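Local coordinates for putative carboxynorspermidine decarboxylase protein (PDB 3MT1) that probably catalyses the pyridoxal 5'-phosphate-dependent decarboxylation of carboxynorspermidine and carboxyspermidine, yielding norspermidine and spermidine, at residues L34-F39 against S43-M48; I340-L345 against R350-F355. One frame throughout, in Å; residues are numbered along the deposited sequence.

Interaction 1: residues L34-F39 against S43-M48; sequences LALKCF and SVFDLM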
# COMPACT_ATOMS: atom_id res chain seq x y z
N LEU B 34 11.21 8.77 18.28
CA LEU B 34 11.09 8.08 16.99
C LEU B 34 9.69 8.32 16.44
O LEU B 34 8.73 8.06 17.14
CB LEU B 34 11.33 6.57 17.18
CG LEU B 34 11.13 5.62 15.99
CD1 LEU B 34 12.04 6.02 14.79
CD2 LEU B 34 11.37 4.16 16.39
N ALA B 35 9.56 8.80 15.22
CA ALA B 35 8.21 8.90 14.60
C ALA B 35 7.75 7.55 14.05
O ALA B 35 8.30 7.08 13.05
CB ALA B 35 8.16 9.97 13.51
N LEU B 36 6.79 6.92 14.73
CA LEU B 36 6.36 5.58 14.37
C LEU B 36 5.70 5.48 12.97
O LEU B 36 5.70 4.42 12.39
CB LEU B 36 5.50 4.96 15.45
CG LEU B 36 6.19 4.72 16.82
CD1 LEU B 36 5.29 3.91 17.77
CD2 LEU B 36 7.51 3.98 16.65
N LYS B 37 5.21 6.59 12.41
CA LYS B 37 4.66 6.55 11.05
C LYS B 37 5.72 6.18 10.00
O LYS B 37 5.40 5.59 8.96
CB LYS B 37 3.89 7.83 10.68
CG LYS B 37 4.73 9.05 10.51
CD LYS B 37 3.90 10.33 10.25
CE LYS B 37 4.85 11.55 10.33
NZ LYS B 37 4.10 12.88 10.34
N CYS B 38 6.98 6.49 10.29
CA CYS B 38 8.05 6.22 9.36
C CYS B 38 8.59 4.80 9.53
O CYS B 38 8.88 4.09 8.54
CB CYS B 38 9.15 7.25 9.56
SG CYS B 38 10.74 6.75 8.88
N PHE B 39 8.72 4.39 10.81
CA PHE B 39 9.45 3.15 11.17
C PHE B 39 8.95 2.65 12.50
O PHE B 39 9.03 3.35 13.47
CB PHE B 39 10.92 3.45 11.28
CG PHE B 39 11.77 2.25 11.56
CD1 PHE B 39 12.12 1.92 12.90
CD2 PHE B 39 12.27 1.48 10.52
CE1 PHE B 39 12.94 0.80 13.18
CE2 PHE B 39 13.08 0.35 10.78
CZ PHE B 39 13.44 0.01 12.11
N SER B 43 11.21 -4.97 16.83
CA SER B 43 12.27 -5.85 17.29
C SER B 43 13.65 -5.19 17.45
O SER B 43 14.58 -5.82 18.02
CB SER B 43 12.43 -7.05 16.36
OG SER B 43 12.73 -6.60 15.05
N VAL B 44 13.80 -3.96 16.93
CA VAL B 44 15.03 -3.21 17.11
C VAL B 44 14.86 -2.05 18.10
O VAL B 44 15.80 -1.28 18.31
CB VAL B 44 15.70 -2.73 15.75
CG1 VAL B 44 16.00 -3.92 14.82
CG2 VAL B 44 14.88 -1.65 15.04
N PHE B 45 13.69 -1.92 18.72
CA PHE B 45 13.52 -0.89 19.72
C PHE B 45 14.49 -1.00 20.92
O PHE B 45 14.93 0.01 21.46
CB PHE B 45 12.09 -0.86 20.24
CG PHE B 45 11.09 -0.33 19.25
CD1 PHE B 45 11.50 0.22 18.05
CD2 PHE B 45 9.75 -0.36 19.54
CE1 PHE B 45 10.58 0.70 17.16
CE2 PHE B 45 8.81 0.15 18.62
CZ PHE B 45 9.24 0.67 17.46
N ASP B 46 14.81 -2.22 21.32
CA ASP B 46 15.76 -2.44 22.40
C ASP B 46 17.08 -1.80 22.08
O ASP B 46 17.70 -1.21 22.96
CB ASP B 46 15.92 -3.94 22.73
CG ASP B 46 14.75 -4.47 23.57
OD1 ASP B 46 14.15 -3.65 24.31
OD2 ASP B 46 14.41 -5.70 23.51
N LEU B 47 17.49 -1.88 20.82
CA LEU B 47 18.70 -1.19 20.43
C LEU B 47 18.55 0.34 20.43
O LEU B 47 19.42 1.01 20.93
CB LEU B 47 19.29 -1.74 19.12
CG LEU B 47 20.31 -0.87 18.38
CD1 LEU B 47 21.71 -0.90 19.04
CD2 LEU B 47 20.39 -1.29 16.93
N MSE B 48 17.43 0.88 19.95
CA MSE B 48 17.26 2.33 19.86
C MSE B 48 16.94 3.03 21.20
O MSE B 48 17.27 4.21 21.37
CB MSE B 48 16.17 2.67 18.84
CG MSE B 48 16.45 2.12 17.49
SE MSE B 48 14.96 2.18 16.27
CE MSE B 48 15.09 4.01 15.75
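Leu34 and Met48 bring the two backbones nearest, yet their CA atoms stay 8.9 Å apart, so the end of a barrel strand with its following turn meets a 3-10 turn and the short helix it leads into through side chains alone. Leu34 sits at the middle. It turns CG away from the backbone N (chi1 174°), and this sends CD2 across to Phe45 CE1, 3.6 Å away, the two side chains nearly at right angles. The leucine fork suits the place, since both methyls straddle CE of Met48, present as selenomethionine, with CD2 3.8 Å from it. Leu36 joins from the turn, its CD2 3.8 Å from Phe45 CZ; the far end of the Phe45 ring thus meets both leucines, each methyl coming in obliquely. Phe39 extends the same cluster through Met48. Val44 CG2 meets the edge of its ring near the ring plane, 3.6 Å from CE1, while Met48 SE lies 3.9 Å from that same Phe39 CE1 in an oblique Met-aromatic contact. The unbranched Met48 chain bends at chi3 (80°), which turns CE to Leu34 while SE stays beside Phe39. All six touching residues are buried and apolar. They join strand 31-35 to helix 45-49 in a beta-alpha-beta unit of the eight-stranded alpha/beta (TIM-like) barrel, with helix 233-236 against Leu34, Phe39 and Met48, and Phe70 of helix 60-70 packing edge-to-face with Phe45.

Interaction 2: residues I340-L345 against R350-F355; sequences IAIREL and RTVREF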
# COMPACT_ATOMS: atom_id res chain seq x y z
N ILE B 340 11.68 -9.89 7.49
CA ILE B 340 12.34 -8.81 8.18
C ILE B 340 13.58 -9.43 8.82
O ILE B 340 13.47 -10.42 9.54
CB ILE B 340 11.41 -8.16 9.25
CG1 ILE B 340 10.21 -7.48 8.58
CG2 ILE B 340 12.18 -7.18 10.15
CD1 ILE B 340 9.19 -6.79 9.63
N ALA B 341 14.74 -8.86 8.51
CA ALA B 341 16.03 -9.39 9.01
C ALA B 341 17.03 -8.33 9.44
O ALA B 341 16.99 -7.18 9.00
CB ALA B 341 16.63 -10.33 8.03
N ILE B 342 17.91 -8.74 10.33
CA ILE B 342 18.95 -7.88 10.87
C ILE B 342 20.34 -8.43 10.55
O ILE B 342 20.61 -9.62 10.80
CB ILE B 342 18.79 -7.81 12.40
CG1 ILE B 342 17.44 -7.16 12.73
CG2 ILE B 342 19.99 -7.10 13.04
CD1 ILE B 342 17.09 -7.12 14.23
N ARG B 343 21.23 -7.59 9.99
CA ARG B 343 22.66 -7.94 9.94
C ARG B 343 23.28 -7.59 11.28
O ARG B 343 23.34 -6.42 11.63
CB ARG B 343 23.39 -7.21 8.80
CG ARG B 343 24.78 -7.79 8.49
CD ARG B 343 25.62 -6.92 7.58
NE ARG B 343 25.38 -7.20 6.16
CZ ARG B 343 24.72 -6.40 5.30
NH1 ARG B 343 24.20 -5.24 5.71
NH2 ARG B 343 24.57 -6.78 4.03
N GLU B 344 23.72 -8.58 12.04
CA GLU B 344 24.32 -8.30 13.35
C GLU B 344 25.81 -7.93 13.19
O GLU B 344 26.34 -7.91 12.08
CB GLU B 344 24.16 -9.47 14.34
CG GLU B 344 22.80 -10.14 14.40
CD GLU B 344 21.89 -9.69 15.55
OE1 GLU B 344 21.93 -8.52 15.97
OE2 GLU B 344 21.08 -10.53 16.02
N LEU B 345 26.48 -7.64 14.30
CA LEU B 345 27.90 -7.19 14.28
C LEU B 345 28.89 -8.21 13.70
O LEU B 345 29.70 -7.89 12.85
CB LEU B 345 28.32 -6.69 15.66
CG LEU B 345 27.44 -5.52 16.13
CD1 LEU B 345 27.65 -5.24 17.59
CD2 LEU B 345 27.67 -4.28 15.28
N ARG B 350 20.10 -12.43 11.13
CA ARG B 350 19.11 -13.03 12.00
C ARG B 350 17.77 -12.79 11.33
O ARG B 350 17.49 -11.67 10.87
CB ARG B 350 19.17 -12.35 13.36
CG ARG B 350 18.10 -12.78 14.37
CD ARG B 350 17.78 -11.72 15.46
NE ARG B 350 16.40 -11.90 15.96
CZ ARG B 350 15.78 -11.14 16.90
NH1 ARG B 350 16.38 -10.11 17.49
NH2 ARG B 350 14.54 -11.43 17.24
N THR B 351 16.92 -13.80 11.24
CA THR B 351 15.60 -13.57 10.68
C THR B 351 14.64 -13.27 11.81
O THR B 351 14.49 -14.08 12.72
CB THR B 351 15.10 -14.76 9.90
OG1 THR B 351 16.03 -15.02 8.86
CG2 THR B 351 13.80 -14.44 9.24
N VAL B 352 14.01 -12.11 11.77
CA VAL B 352 13.10 -11.73 12.83
C VAL B 352 11.68 -12.25 12.58
O VAL B 352 11.07 -12.84 13.47
CB VAL B 352 13.10 -10.22 12.97
CG1 VAL B 352 11.96 -9.77 13.83
CG2 VAL B 352 14.41 -9.75 13.55
N ARG B 353 11.18 -12.04 11.36
CA ARG B 353 9.79 -12.34 11.02
C ARG B 353 9.69 -12.75 9.57
O ARG B 353 10.17 -12.05 8.68
CB ARG B 353 8.91 -11.10 11.24
CG ARG B 353 7.43 -11.22 10.79
CD ARG B 353 6.58 -12.14 11.67
NE ARG B 353 5.16 -11.77 11.61
CZ ARG B 353 4.23 -12.39 10.88
NH1 ARG B 353 4.54 -13.44 10.10
NH2 ARG B 353 2.96 -11.95 10.92
N GLU B 354 9.05 -13.88 9.35
CA GLU B 354 8.87 -14.43 8.03
C GLU B 354 7.36 -14.43 7.79
O GLU B 354 6.61 -14.84 8.67
CB GLU B 354 9.39 -15.84 8.03
CG GLU B 354 10.11 -16.32 6.78
CD GLU B 354 10.81 -17.70 7.00
OE1 GLU B 354 10.29 -18.52 7.82
OE2 GLU B 354 11.86 -17.96 6.36
N PHE B 355 6.94 -13.96 6.61
CA PHE B 355 5.53 -13.91 6.27
C PHE B 355 5.18 -15.11 5.42
O PHE B 355 5.88 -15.43 4.46
CB PHE B 355 5.14 -12.59 5.62
CG PHE B 355 5.48 -11.36 6.46
CD1 PHE B 355 6.62 -10.60 6.19
CD2 PHE B 355 4.67 -10.98 7.54
CE1 PHE B 355 6.94 -9.49 6.97
CE2 PHE B 355 4.97 -9.90 8.31
CZ PHE B 355 6.10 -9.13 8.04
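Ile340 and Ile342 pair with Arg353 and Arg350 in an antiparallel beta hairpin interrupted by a classic beta bulge, where Val352 and Arg353 both face Ile340. The carbonyl of Ile340 accepts Val352 N at 2.8 Å and, weakly, Arg353 N at 3.3 Å, so one oxygen spans the extra residue. Beyond the bulge, Ile342 and Arg350 exchange two regular backbone bonds. Between Ile340 and Ile342, Ala341 faces Thr351 in a non-hydrogen-bonded pair; its CB comes within 3.3 Å of Arg350 O, a close fit that a small side chain suits. Ile340 and Ile342, beta-branched and at home in extended backbone, point to one face; Val352 sits at the bulge with a non-extended psi (-48°). Ile342 holds CG1 anti to its carbonyl carbon (chi1 -63°), and its terminal CD1 meets Val352 CG2 at 3.8 Å, the two side chains meeting at a slant. Val352 CG2 also lies over one face of the Arg350 guanidinium, offset toward the rim; the extended chain of Arg350 lays the group against this methyl. Glu344, bent at chi2 (-99°), turns OE2 back against the aliphatic part of Arg350, 3.6 Å from CD; OE2 remains 4.9 Å from Arg350 NE, so any attraction between the charges acts at a distance. Arg353 leads the other way, forming a salt bridge with Asp359 and bonding through NE to Gln362 O of the second subunit. At the buried end, Ile340 CG1 approaches Phe355 CE1 at 4.2 Å, and Arg353 CG lies 3.6 Å above one face of the Phe355 ring, toward its rim.

Interaction 1 comes first along the chain, at the first strand of the parallel barrel, and interaction 2 follows near the C-terminus, in a hairpin at the edge of the mixed sheet. Their centres are 15 Å apart, yet they touch directly: Val44 CG1 packs against Ile342 CD1 at 3.4 Å, and Ser43 OG against Val352 CG1 at 3.5 Å. The start of the helical segment 43-48 therefore bridges barrel and sheet domain. Both interactions also reach the second subunit of the homodimer: Ser365 of the second subunit hydrogen-bonds to Ser43 and packs on Val352. Phe39, about 8 Å from the side chain of the predicted substrate-binding Glu233, places interaction 1 nearer the probable active site.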